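Local coordinates for protein Myo-inositol 2-dehydrogenase (Thermotoga maritima, PDB 3EZY) that catalyses the NAD(+)-dependent oxidation of myo-inositol to scyllo-inosose, probably as a step in myo-inositol degradation, at residues A27-I32 and E45-E50. Residues are numbered along the deposited sequence; the frame is centred on the assembly and turned at random.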
ATOM      1  N   ALA A  27     -26.296  -5.035 -30.409  1.00 46.26           N
ATOM      2  CA  ALA A  27     -25.679  -6.193 -31.020  1.00 43.24           C
ATOM      3  C   ALA A  27     -26.424  -7.421 -30.487  1.00 41.28           C
ATOM      4  O   ALA A  27     -26.688  -7.508 -29.294  1.00 40.84           O
ATOM      5  CB  ALA A  27     -24.207  -6.252 -30.663  1.00 43.59           C
ATOM      6  N   ILE A  28     -26.816  -8.354 -31.342  1.00 38.40           N
ATOM      7  CA  ILE A  28     -27.356  -9.590 -30.778  1.00 36.76           C
ATOM      8  C   ILE A  28     -26.644 -10.830 -31.239  1.00 34.02           C
ATOM      9  O   ILE A  28     -26.133 -10.900 -32.352  1.00 33.16           O
ATOM     10  CB  ILE A  28     -28.881  -9.837 -30.997  1.00 37.92           C
ATOM     11  CG1 ILE A  28     -29.215 -10.087 -32.474  1.00 38.89           C
ATOM     12  CG2 ILE A  28     -29.760  -8.756 -30.327  1.00 39.66           C
ATOM     13  CD1 ILE A  28     -30.320 -11.087 -32.629  1.00 41.62           C
ATOM     14  N   LEU A  29     -26.665 -11.816 -30.365  1.00 31.44           N
ATOM     15  CA  LEU A  29     -26.179 -13.145 -30.693  1.00 30.33           C
ATOM     16  C   LEU A  29     -27.228 -13.847 -31.555  1.00 29.74           C
ATOM     17  O   LEU A  29     -28.247 -14.280 -31.043  1.00 28.18           O
ATOM     18  CB  LEU A  29     -25.978 -13.955 -29.424  1.00 29.60           C
ATOM     19  CG  LEU A  29     -25.437 -15.377 -29.629  1.00 29.66           C
ATOM     20  CD1 LEU A  29     -24.056 -15.374 -30.317  1.00 22.84           C
ATOM     21  CD2 LEU A  29     -25.334 -16.009 -28.283  1.00 28.03           C
ATOM     22  N   TYR A  30     -26.956 -13.962 -32.853  1.00 28.73           N
ATOM     23  CA  TYR A  30     -27.920 -14.531 -33.784  1.00 27.64           C
ATOM     24  C   TYR A  30     -27.611 -15.982 -34.092  1.00 26.80           C
ATOM     25  O   TYR A  30     -28.532 -16.776 -34.303  1.00 27.01           O
ATOM     26  CB  TYR A  30     -27.964 -13.723 -35.085  1.00 27.21           C
ATOM     27  CG  TYR A  30     -28.776 -14.368 -36.183  1.00 26.06           C
ATOM     28  CD1 TYR A  30     -30.150 -14.216 -36.229  1.00 30.42           C
ATOM     29  CD2 TYR A  30     -28.174 -15.127 -37.169  1.00 28.66           C
ATOM     30  CE1 TYR A  30     -30.904 -14.800 -37.222  1.00 30.23           C
ATOM     31  CE2 TYR A  30     -28.916 -15.718 -38.164  1.00 28.54           C
ATOM     32  CZ  TYR A  30     -30.281 -15.544 -38.187  1.00 31.36           C
ATOM     33  OH  TYR A  30     -31.040 -16.123 -39.192  1.00 34.84           O
ATOM     34  N   ALA A  31     -26.327 -16.314 -34.186  1.00 25.32           N
ATOM     35  CA  ALA A  31     -25.922 -17.674 -34.567  1.00 24.25           C
ATOM     36  C   ALA A  31     -24.696 -18.139 -33.814  1.00 23.86           C
ATOM     37  O   ALA A  31     -23.810 -17.354 -33.502  1.00 23.16           O
ATOM     38  CB  ALA A  31     -25.660 -17.769 -36.082  1.00 23.15           C
ATOM     39  N   ILE A  32     -24.640 -19.436 -33.555  1.00 23.64           N
ATOM     40  CA  ILE A  32     -23.455 -20.033 -32.986  1.00 23.58           C
ATOM     41  C   ILE A  32     -23.059 -21.246 -33.808  1.00 24.18           C
ATOM     42  O   ILE A  32     -23.891 -21.843 -34.518  1.00 24.55           O
ATOM     43  CB  ILE A  32     -23.673 -20.450 -31.494  1.00 22.99           C
ATOM     44  CG1 ILE A  32     -24.928 -21.360 -31.335  1.00 20.60           C
ATOM     45  CG2 ILE A  32     -23.700 -19.225 -30.602  1.00 22.95           C
ATOM     46  CD1 ILE A  32     -25.070 -21.961 -29.947  1.00 21.17           C
ATOM     47  N   GLU A  45     -29.757 -23.680 -26.459  1.00 33.61           N
ATOM     48  CA  GLU A  45     -30.868 -23.582 -25.541  1.00 36.21           C
ATOM     49  C   GLU A  45     -30.596 -22.662 -24.349  1.00 36.67           C
ATOM     50  O   GLU A  45     -31.471 -21.887 -23.954  1.00 36.77           O
ATOM     51  CB  GLU A  45     -31.298 -24.958 -25.076  1.00 37.00           C
ATOM     52  CG  GLU A  45     -32.747 -24.972 -24.691  1.00 43.27           C
ATOM     53  CD  GLU A  45     -33.116 -26.212 -23.935  1.00 49.75           C
ATOM     54  OE1 GLU A  45     -32.176 -26.933 -23.509  1.00 51.93           O
ATOM     55  OE2 GLU A  45     -34.337 -26.450 -23.766  1.00 52.72           O
ATOM     56  N   LYS A  46     -29.392 -22.721 -23.779  1.00 36.93           N
ATOM     57  CA  LYS A  46     -29.062 -21.841 -22.660  1.00 37.35           C
ATOM     58  C   LYS A  46     -29.182 -20.382 -23.089  1.00 37.24           C
ATOM     59  O   LYS A  46     -29.781 -19.555 -22.385  1.00 37.54           O
ATOM     60  CB  LYS A  46     -27.647 -22.133 -22.158  1.00 38.23           C
ATOM     61  CG  LYS A  46     -27.239 -21.452 -20.837  1.00 40.34           C
ATOM     62  CD  LYS A  46     -25.735 -21.649 -20.591  1.00 44.56           C
ATOM     63  CE  LYS A  46     -25.274 -21.019 -19.259  1.00 48.59           C
ATOM     64  NZ  LYS A  46     -25.037 -19.545 -19.394  1.00 50.35           N
ATOM     65  N   LEU A  47     -28.651 -20.043 -24.259  1.00 36.15           N
ATOM     66  CA  LEU A  47     -28.621 -18.626 -24.613  1.00 35.60           C
ATOM     67  C   LEU A  47     -29.769 -18.156 -25.505  1.00 35.88           C
ATOM     68  O   LEU A  47     -29.815 -16.996 -25.896  1.00 36.30           O
ATOM     69  CB  LEU A  47     -27.256 -18.246 -25.227  1.00 35.68           C
ATOM     70  CG  LEU A  47     -26.013 -18.500 -24.368  1.00 35.55           C
ATOM     71  CD1 LEU A  47     -24.787 -18.033 -25.070  1.00 35.08           C
ATOM     72  CD2 LEU A  47     -26.108 -17.826 -22.985  1.00 37.37           C
ATOM     73  N   GLY A  48     -30.696 -19.043 -25.842  1.00 35.79           N
ATOM     74  CA  GLY A  48     -31.813 -18.675 -26.726  1.00 35.27           C
ATOM     75  C   GLY A  48     -31.344 -18.162 -28.083  1.00 34.84           C
ATOM     76  O   GLY A  48     -31.779 -17.116 -28.529  1.00 35.29           O
ATOM     77  N   VAL A  49     -30.434 -18.877 -28.739  1.00 33.35           N
ATOM     78  CA  VAL A  49     -29.876 -18.390 -30.001  1.00 32.73           C
ATOM     79  C   VAL A  49     -30.753 -18.863 -31.155  1.00 32.69           C
ATOM     80  O   VAL A  49     -31.141 -20.012 -31.191  1.00 33.61           O
ATOM     81  CB  VAL A  49     -28.425 -18.912 -30.232  1.00 31.77           C
ATOM     82  CG1 VAL A  49     -27.791 -18.208 -31.401  1.00 30.86           C
ATOM     83  CG2 VAL A  49     -27.594 -18.730 -28.981  1.00 31.73           C
ATOM     84  N   GLU A  50     -31.024 -17.989 -32.107  1.00 33.37           N
ATOM     85  CA  GLU A  50     -31.800 -18.353 -33.301  1.00 34.26           C
ATOM     86  C   GLU A  50     -31.276 -19.530 -34.127  1.00 33.03           C
ATOM     87  O   GLU A  50     -32.046 -20.430 -34.472  1.00 32.69           O
ATOM     88  CB  GLU A  50     -31.933 -17.154 -34.228  1.00 35.16           C
ATOM     89  CG  GLU A  50     -33.277 -16.516 -34.131  1.00 40.57           C
ATOM     90  CD  GLU A  50     -33.253 -15.177 -33.444  1.00 46.90           C
ATOM     91  OE1 GLU A  50     -34.348 -14.621 -33.270  1.00 52.26           O
ATOM     92  OE2 GLU A  50     -32.163 -14.674 -33.094  1.00 49.29           O
TER
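Val49 seats its two methyls on strand 27-33 from the loop that follows helix 37-47. Its rotation (chi1 -170°) turns CG1 onto the Tyr30 carbonyl, 3.3 Å from Tyr30 O, and CG2 toward Leu29. That second methyl meets Leu29 CD2 at 3.6 Å, with Ile32 CD1 a looser neighbour of CG2 at 4.2 Å. Glu50 CB makes a second contact on the same oxygen, 3.4 Å from Tyr30 O. Leu29 CD2 also reaches Leu47 CD1, 3.8 Å away, the two leucines crossing at about a right angle. No hydrogen bond links the two segments; Leu29, Val49 and Ile32, which meet through apolar groups, are buried. Shortening Leu29 to an alanine removes CD2 and would probably leave a gap between the strand and the Val49 CG2 and Leu47 CD1 methyls. Gly48, the first residue to leave helical phi/psi, has positive phi, and from it the chain runs on to Val49 and Glu50.

The looser side is the carboxylate end of the exposed Glu50. A bend at chi2 brings OE2 obliquely to the tyrosine ring, 3.8 Å from Tyr30 CD1, with the carboxylate and ring planes 28° apart. Ile28 CD1 adds a marginal touch at 4.1 Å from the same OE2. The ring's polar end is held by another partner, Tyr30 OH bonding to Asn64.

The contact lies within the beta-alpha-beta unit of strand 27-33, helix 37-47 and strand 51-53 in the Rossmann domain, where the loop after the helix leads into the last strand. Ala18 of helix 12-20 touches both Leu29 and Leu47, and the backbone of Tyr30 is hydrogen-bonded to Ile5 of strand 3-8 and to Lys51 of strand 51-53, its two neighbours in the parallel sheet.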